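Local coordinates for peptidase M16 domain protein (Alicyclobacillus acidocaldarius subsp. acidocaldarius DSM 446, PDB 4XEA), which is a putative M16-family metallopeptidase that binds a metal ion, nickel in this crystal, and probably hydrolyses peptide bonds, at residues Thr21-Phe35 with Met194-Ala208. Sequence-based numbering, arbitrary orientation.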
loop_
_atom_site.group_PDB
_atom_site.type_symbol
_atom_site.label_atom_id
_atom_site.label_comp_id
_atom_site.label_asym_id
_atom_site.label_seq_id
_atom_site.Cartn_x
_atom_site.Cartn_y
_atom_site.Cartn_z
ATOM N N THR A 21 -6.826 -9.914 -23.211
ATOM C CA THR A 21 -7.154 -10.949 -22.223
ATOM C C THR A 21 -8.186 -10.395 -21.261
ATOM O O THR A 21 -7.923 -9.386 -20.609
ATOM C CB THR A 21 -5.911 -11.395 -21.439
ATOM O OG1 THR A 21 -5.051 -12.178 -22.314
ATOM C CG2 THR A 21 -6.317 -12.244 -20.227
ATOM N N LEU A 22 -9.354 -11.040 -21.192
ATOM C CA LEU A 22 -10.419 -10.642 -20.290
ATOM C C LEU A 22 -10.589 -11.719 -19.218
ATOM O O LEU A 22 -10.579 -12.915 -19.514
ATOM C CB LEU A 22 -11.746 -10.446 -21.034
ATOM C CG LEU A 22 -11.802 -9.489 -22.231
ATOM C CD1 LEU A 22 -13.211 -9.527 -22.912
ATOM C CD2 LEU A 22 -11.407 -8.064 -21.857
HETATM N N MSE A 23 -10.703 -11.283 -17.970
HETATM C CA MSE A 23 -10.934 -12.172 -16.831
HETATM C C MSE A 23 -12.179 -11.729 -16.043
HETATM O O MSE A 23 -12.067 -11.110 -14.981
HETATM C CB MSE A 23 -9.691 -12.175 -15.919
HETATM C CG MSE A 23 -8.502 -12.911 -16.515
HETATM SE SE MSE A 23 -6.908 -12.629 -15.428
HETATM C CE MSE A 23 -6.360 -10.925 -16.216
ATOM N N PRO A 24 -13.385 -12.054 -16.550
ATOM C CA PRO A 24 -14.597 -11.639 -15.849
ATOM C C PRO A 24 -14.772 -12.345 -14.494
ATOM O O PRO A 24 -14.577 -13.544 -14.399
ATOM C CB PRO A 24 -15.719 -12.020 -16.835
ATOM C CG PRO A 24 -15.127 -13.075 -17.723
ATOM C CD PRO A 24 -13.671 -12.747 -17.820
ATOM N N ARG A 25 -15.099 -11.582 -13.447
ATOM C CA ARG A 25 -15.292 -12.100 -12.082
ATOM C C ARG A 25 -16.553 -11.416 -11.587
ATOM O O ARG A 25 -16.485 -10.321 -11.043
ATOM C CB ARG A 25 -14.072 -11.772 -11.200
ATOM C CG ARG A 25 -12.727 -12.182 -11.829
ATOM C CD ARG A 25 -11.522 -11.643 -11.049
ATOM N NE ARG A 25 -11.419 -12.279 -9.737
ATOM C CZ ARG A 25 -10.807 -11.772 -8.665
ATOM N NH1 ARG A 25 -10.180 -10.600 -8.711
ATOM N NH2 ARG A 25 -10.828 -12.458 -7.527
ATOM N N PRO A 26 -17.720 -12.055 -11.804
ATOM C CA PRO A 26 -19.020 -11.372 -11.660
ATOM C C PRO A 26 -19.378 -10.945 -10.243
ATOM O O PRO A 26 -20.212 -10.048 -10.064
ATOM C CB PRO A 26 -20.035 -12.393 -12.203
ATOM C CG PRO A 26 -19.319 -13.707 -12.283
ATOM C CD PRO A 26 -17.849 -13.383 -12.439
ATOM N N ALA A 27 -18.747 -11.572 -9.251
ATOM C CA ALA A 27 -19.018 -11.261 -7.851
ATOM C C ALA A 27 -18.395 -9.926 -7.386
ATOM O O ALA A 27 -18.699 -9.457 -6.290
ATOM C CB ALA A 27 -18.531 -12.415 -6.951
ATOM N N LEU A 28 -17.558 -9.314 -8.216
ATOM C CA LEU A 28 -16.813 -8.111 -7.831
ATOM C C LEU A 28 -17.412 -6.819 -8.381
ATOM O O LEU A 28 -17.948 -6.813 -9.476
ATOM C CB LEU A 28 -15.367 -8.223 -8.298
ATOM C CG LEU A 28 -14.560 -9.369 -7.709
ATOM C CD1 LEU A 28 -13.109 -9.158 -8.139
ATOM C CD2 LEU A 28 -14.693 -9.444 -6.203
ATOM N N HIS A 29 -17.289 -5.736 -7.605
ATOM C CA HIS A 29 -17.748 -4.405 -7.997
ATOM C C HIS A 29 -16.746 -3.716 -8.904
ATOM O O HIS A 29 -17.130 -2.970 -9.803
ATOM C CB HIS A 29 -17.975 -3.524 -6.758
ATOM C CG HIS A 29 -19.024 -4.035 -5.811
ATOM N ND1 HIS A 29 -20.378 -3.933 -6.060
ATOM C CD2 HIS A 29 -18.910 -4.641 -4.604
ATOM C CE1 HIS A 29 -21.054 -4.436 -5.039
ATOM N NE2 HIS A 29 -20.187 -4.866 -4.137
ATOM N N GLN A 30 -15.447 -3.972 -8.684
ATOM C CA GLN A 30 -14.393 -3.302 -9.430
ATOM C C GLN A 30 -14.036 -4.020 -10.716
ATOM O O GLN A 30 -13.953 -5.249 -10.746
ATOM C CB GLN A 30 -13.135 -3.190 -8.576
ATOM C CG GLN A 30 -12.016 -2.355 -9.216
ATOM C CD GLN A 30 -10.642 -2.714 -8.684
ATOM O OE1 GLN A 30 -10.182 -3.827 -8.837
ATOM N NE2 GLN A 30 -9.996 -1.763 -8.061
ATOM N N THR A 31 -13.833 -3.242 -11.776
ATOM C CA THR A 31 -13.142 -3.697 -12.997
ATOM C C THR A 31 -11.830 -2.910 -13.060
ATOM O O THR A 31 -11.812 -1.713 -12.756
ATOM C CB THR A 31 -14.008 -3.471 -14.261
ATOM O OG1 THR A 31 -15.173 -4.278 -14.169
ATOM C CG2 THR A 31 -13.244 -3.858 -15.601
ATOM N N TYR A 32 -10.730 -3.605 -13.382
ATOM C CA TYR A 32 -9.416 -2.999 -13.476
ATOM C C TYR A 32 -8.910 -3.358 -14.869
ATOM O O TYR A 32 -8.970 -4.528 -15.299
ATOM C CB TYR A 32 -8.514 -3.534 -12.350
ATOM C CG TYR A 32 -7.114 -2.904 -12.208
ATOM C CD1 TYR A 32 -6.087 -3.196 -13.126
ATOM C CD2 TYR A 32 -6.799 -2.065 -11.144
ATOM C CE1 TYR A 32 -4.801 -2.633 -12.992
ATOM C CE2 TYR A 32 -5.498 -1.502 -11.001
ATOM C CZ TYR A 32 -4.518 -1.803 -11.930
ATOM O OH TYR A 32 -3.251 -1.255 -11.827
ATOM N N ALA A 33 -8.483 -2.343 -15.608
ATOM C CA ALA A 33 -8.134 -2.511 -17.018
ATOM C C ALA A 33 -6.766 -1.862 -17.274
ATOM O O ALA A 33 -6.515 -0.754 -16.795
ATOM C CB ALA A 33 -9.211 -1.836 -17.865
HETATM N N MSE A 34 -5.910 -2.510 -18.073
HETATM C CA MSE A 34 -4.609 -1.934 -18.389
HETATM C C MSE A 34 -4.289 -2.151 -19.876
HETATM O O MSE A 34 -4.458 -3.270 -20.387
HETATM C CB MSE A 34 -3.521 -2.568 -17.508
HETATM C CG MSE A 34 -2.050 -2.128 -17.837
HETATM SE SE MSE A 34 -0.683 -2.761 -16.579
HETATM C CE MSE A 34 -1.060 -1.646 -15.013
ATOM N N PHE A 35 -3.888 -1.059 -20.539
ATOM C CA PHE A 35 -3.457 -1.041 -21.931
ATOM C C PHE A 35 -1.964 -0.639 -21.915
ATOM O O PHE A 35 -1.641 0.465 -21.487
ATOM C CB PHE A 35 -4.316 0.006 -22.679
ATOM C CG PHE A 35 -4.212 -0.017 -24.192
ATOM C CD1 PHE A 35 -3.804 -1.134 -24.899
ATOM C CD2 PHE A 35 -4.640 1.093 -24.909
ATOM C CE1 PHE A 35 -3.744 -1.117 -26.303
ATOM C CE2 PHE A 35 -4.604 1.110 -26.316
ATOM C CZ PHE A 35 -4.143 0.005 -26.998
HETATM N N MSE A 194 1.347 -3.936 -28.493
HETATM C CA MSE A 194 0.620 -3.659 -27.244
HETATM C C MSE A 194 -0.250 -4.813 -26.746
HETATM O O MSE A 194 -0.398 -5.844 -27.422
HETATM C CB MSE A 194 -0.209 -2.364 -27.378
HETATM C CG MSE A 194 0.617 -1.144 -27.736
HETATM SE SE MSE A 194 -0.280 0.579 -27.580
HETATM C CE MSE A 194 -0.608 0.698 -25.641
ATOM N N VAL A 195 -0.825 -4.624 -25.548
ATOM C CA VAL A 195 -1.634 -5.633 -24.899
ATOM C C VAL A 195 -2.684 -4.917 -24.049
ATOM O O VAL A 195 -2.409 -3.845 -23.497
ATOM C CB VAL A 195 -0.795 -6.623 -24.063
ATOM C CG1 VAL A 195 -0.150 -5.943 -22.797
ATOM C CG2 VAL A 195 -1.607 -7.879 -23.712
ATOM N N LEU A 196 -3.894 -5.490 -24.027
ATOM C CA LEU A 196 -5.029 -4.997 -23.243
ATOM C C LEU A 196 -5.525 -6.131 -22.352
ATOM O O LEU A 196 -5.889 -7.208 -22.852
ATOM C CB LEU A 196 -6.170 -4.538 -24.165
ATOM C CG LEU A 196 -7.441 -3.984 -23.507
ATOM C CD1 LEU A 196 -7.112 -2.717 -22.656
ATOM C CD2 LEU A 196 -8.496 -3.683 -24.571
ATOM N N VAL A 197 -5.543 -5.883 -21.036
ATOM C CA VAL A 197 -5.893 -6.917 -20.044
ATOM C C VAL A 197 -6.882 -6.297 -19.057
ATOM O O VAL A 197 -6.683 -5.182 -18.597
ATOM C CB VAL A 197 -4.656 -7.482 -19.338
ATOM C CG1 VAL A 197 -5.014 -8.589 -18.393
ATOM C CG2 VAL A 197 -3.622 -8.030 -20.402
ATOM N N ILE A 198 -7.968 -7.019 -18.792
ATOM C CA ILE A 198 -9.070 -6.506 -17.962
ATOM C C ILE A 198 -9.525 -7.609 -17.031
ATOM O O ILE A 198 -9.761 -8.736 -17.477
ATOM C CB ILE A 198 -10.258 -6.072 -18.813
ATOM C CG1 ILE A 198 -9.798 -5.195 -19.968
ATOM C CG2 ILE A 198 -11.326 -5.294 -17.959
ATOM C CD1 ILE A 198 -10.937 -4.738 -20.867
ATOM N N ALA A 199 -9.650 -7.290 -15.744
ATOM C CA ALA A 199 -10.184 -8.231 -14.756
ATOM C C ALA A 199 -11.205 -7.547 -13.851
ATOM O O ALA A 199 -11.075 -6.364 -13.498
ATOM C CB ALA A 199 -9.085 -8.873 -13.927
ATOM N N GLY A 200 -12.247 -8.303 -13.518
ATOM C CA GLY A 200 -13.221 -7.855 -12.532
ATOM C C GLY A 200 -14.668 -8.025 -12.951
ATOM O O GLY A 200 -15.001 -8.902 -13.774
ATOM N N GLY A 201 -15.529 -7.184 -12.375
ATOM C CA GLY A 201 -16.998 -7.307 -12.522
ATOM C C GLY A 201 -17.577 -6.715 -13.795
ATOM O O GLY A 201 -18.276 -5.729 -13.750
ATOM N N PHE A 202 -17.283 -7.320 -14.936
ATOM C CA PHE A 202 -17.808 -6.850 -16.235
ATOM C C PHE A 202 -18.293 -8.028 -17.065
ATOM O O PHE A 202 -17.906 -9.168 -16.811
ATOM C CB PHE A 202 -16.723 -6.118 -17.017
ATOM C CG PHE A 202 -15.552 -7.018 -17.427
ATOM C CD1 PHE A 202 -14.540 -7.344 -16.522
ATOM C CD2 PHE A 202 -15.497 -7.559 -18.705
ATOM C CE1 PHE A 202 -13.502 -8.187 -16.889
ATOM C CE2 PHE A 202 -14.439 -8.395 -19.087
ATOM C CZ PHE A 202 -13.439 -8.706 -18.175
ATOM N N ASP A 203 -19.102 -7.743 -18.083
ATOM C CA ASP A 203 -19.623 -8.794 -18.962
ATOM C C ASP A 203 -18.635 -8.978 -20.065
ATOM O O ASP A 203 -18.376 -8.046 -20.813
ATOM C CB ASP A 203 -21.001 -8.405 -19.518
ATOM C CG ASP A 203 -21.571 -9.460 -20.436
ATOM O OD1 ASP A 203 -20.965 -9.791 -21.475
ATOM O OD2 ASP A 203 -22.633 -9.971 -20.109
ATOM N N ALA A 204 -18.067 -10.171 -20.164
ATOM C CA ALA A 204 -16.989 -10.409 -21.126
ATOM C C ALA A 204 -17.457 -10.343 -22.593
ATOM O O ALA A 204 -16.733 -9.864 -23.470
ATOM C CB ALA A 204 -16.289 -11.747 -20.833
ATOM N N ASP A 205 -18.676 -10.797 -22.860
ATOM C CA ASP A 205 -19.205 -10.762 -24.233
ATOM C C ASP A 205 -19.422 -9.303 -24.643
ATOM O O ASP A 205 -19.123 -8.913 -25.765
ATOM C CB ASP A 205 -20.539 -11.523 -24.353
ATOM C CG ASP A 205 -20.432 -13.006 -23.975
ATOM O OD1 ASP A 205 -19.434 -13.672 -24.314
ATOM O OD2 ASP A 205 -21.393 -13.512 -23.358
ATOM N N GLU A 206 -19.960 -8.504 -23.717
ATOM C CA GLU A 206 -20.226 -7.083 -23.967
ATOM C C GLU A 206 -18.937 -6.331 -24.272
ATOM O O GLU A 206 -18.855 -5.599 -25.265
ATOM C CB GLU A 206 -20.899 -6.441 -22.750
ATOM C CG GLU A 206 -21.170 -4.929 -22.885
ATOM C CD GLU A 206 -21.410 -4.236 -21.537
ATOM O OE1 GLU A 206 -21.183 -4.865 -20.470
ATOM O OE2 GLU A 206 -21.834 -3.059 -21.554
ATOM N N ILE A 207 -17.923 -6.522 -23.431
ATOM C CA ILE A 207 -16.699 -5.760 -23.563
ATOM C C ILE A 207 -15.875 -6.218 -24.785
ATOM O O ILE A 207 -15.255 -5.388 -25.464
ATOM C CB ILE A 207 -15.856 -5.817 -22.260
ATOM C CG1 ILE A 207 -16.599 -5.142 -21.093
ATOM C CG2 ILE A 207 -14.483 -5.174 -22.477
ATOM C CD1 ILE A 207 -17.068 -3.709 -21.362
ATOM N N ALA A 208 -15.891 -7.523 -25.081
ATOM C CA ALA A 208 -15.180 -8.056 -26.264
ATOM C C ALA A 208 -15.707 -7.460 -27.554
ATOM O O ALA A 208 -14.944 -7.183 -28.465
ATOM C CB ALA A 208 -15.257 -9.559 -26.320
#
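In the six-stranded mixed sheet of this M16-like chain, strand 194-200 is inserted between strands 19-24 and 31-37, parallel to the first and antiparallel to the second. M23 N bonds I198 O at 2.8 Å on one side; on the other, Y32 and A199 form a hydrogen-bonded pair, Y32 N to A199 O also 2.8 Å. Where the strands end, G200 O is gripped from opposite faces of its plane by R25 N (2.7 Å) and F202 N. The F202 ring is wedged between I198 CG2 and P24 CB, over opposite faces but each offset toward the rim, with L22 CB at its edge. L22 lies alongside I198, CD2 to CD1 3.5 Å, while its CD1 reaches A208 CB of helix 204-216. At the far end F35, its CG anti to the backbone N (chi1 -168°), presents a ring face to selenomethionine M194, whose bent chain sets CE 3.6 Å from the centroid (CH-pi), with SE oblique at 4.4 Å, a Met-aromatic contact. A serine in place of F35 would probably leave the M194 methyl without its aromatic platform and open a gap beside L113 and V116 of helix 105-116. A central strand leading into a helix packed on the sheet is typical of M16 alpha/beta domains.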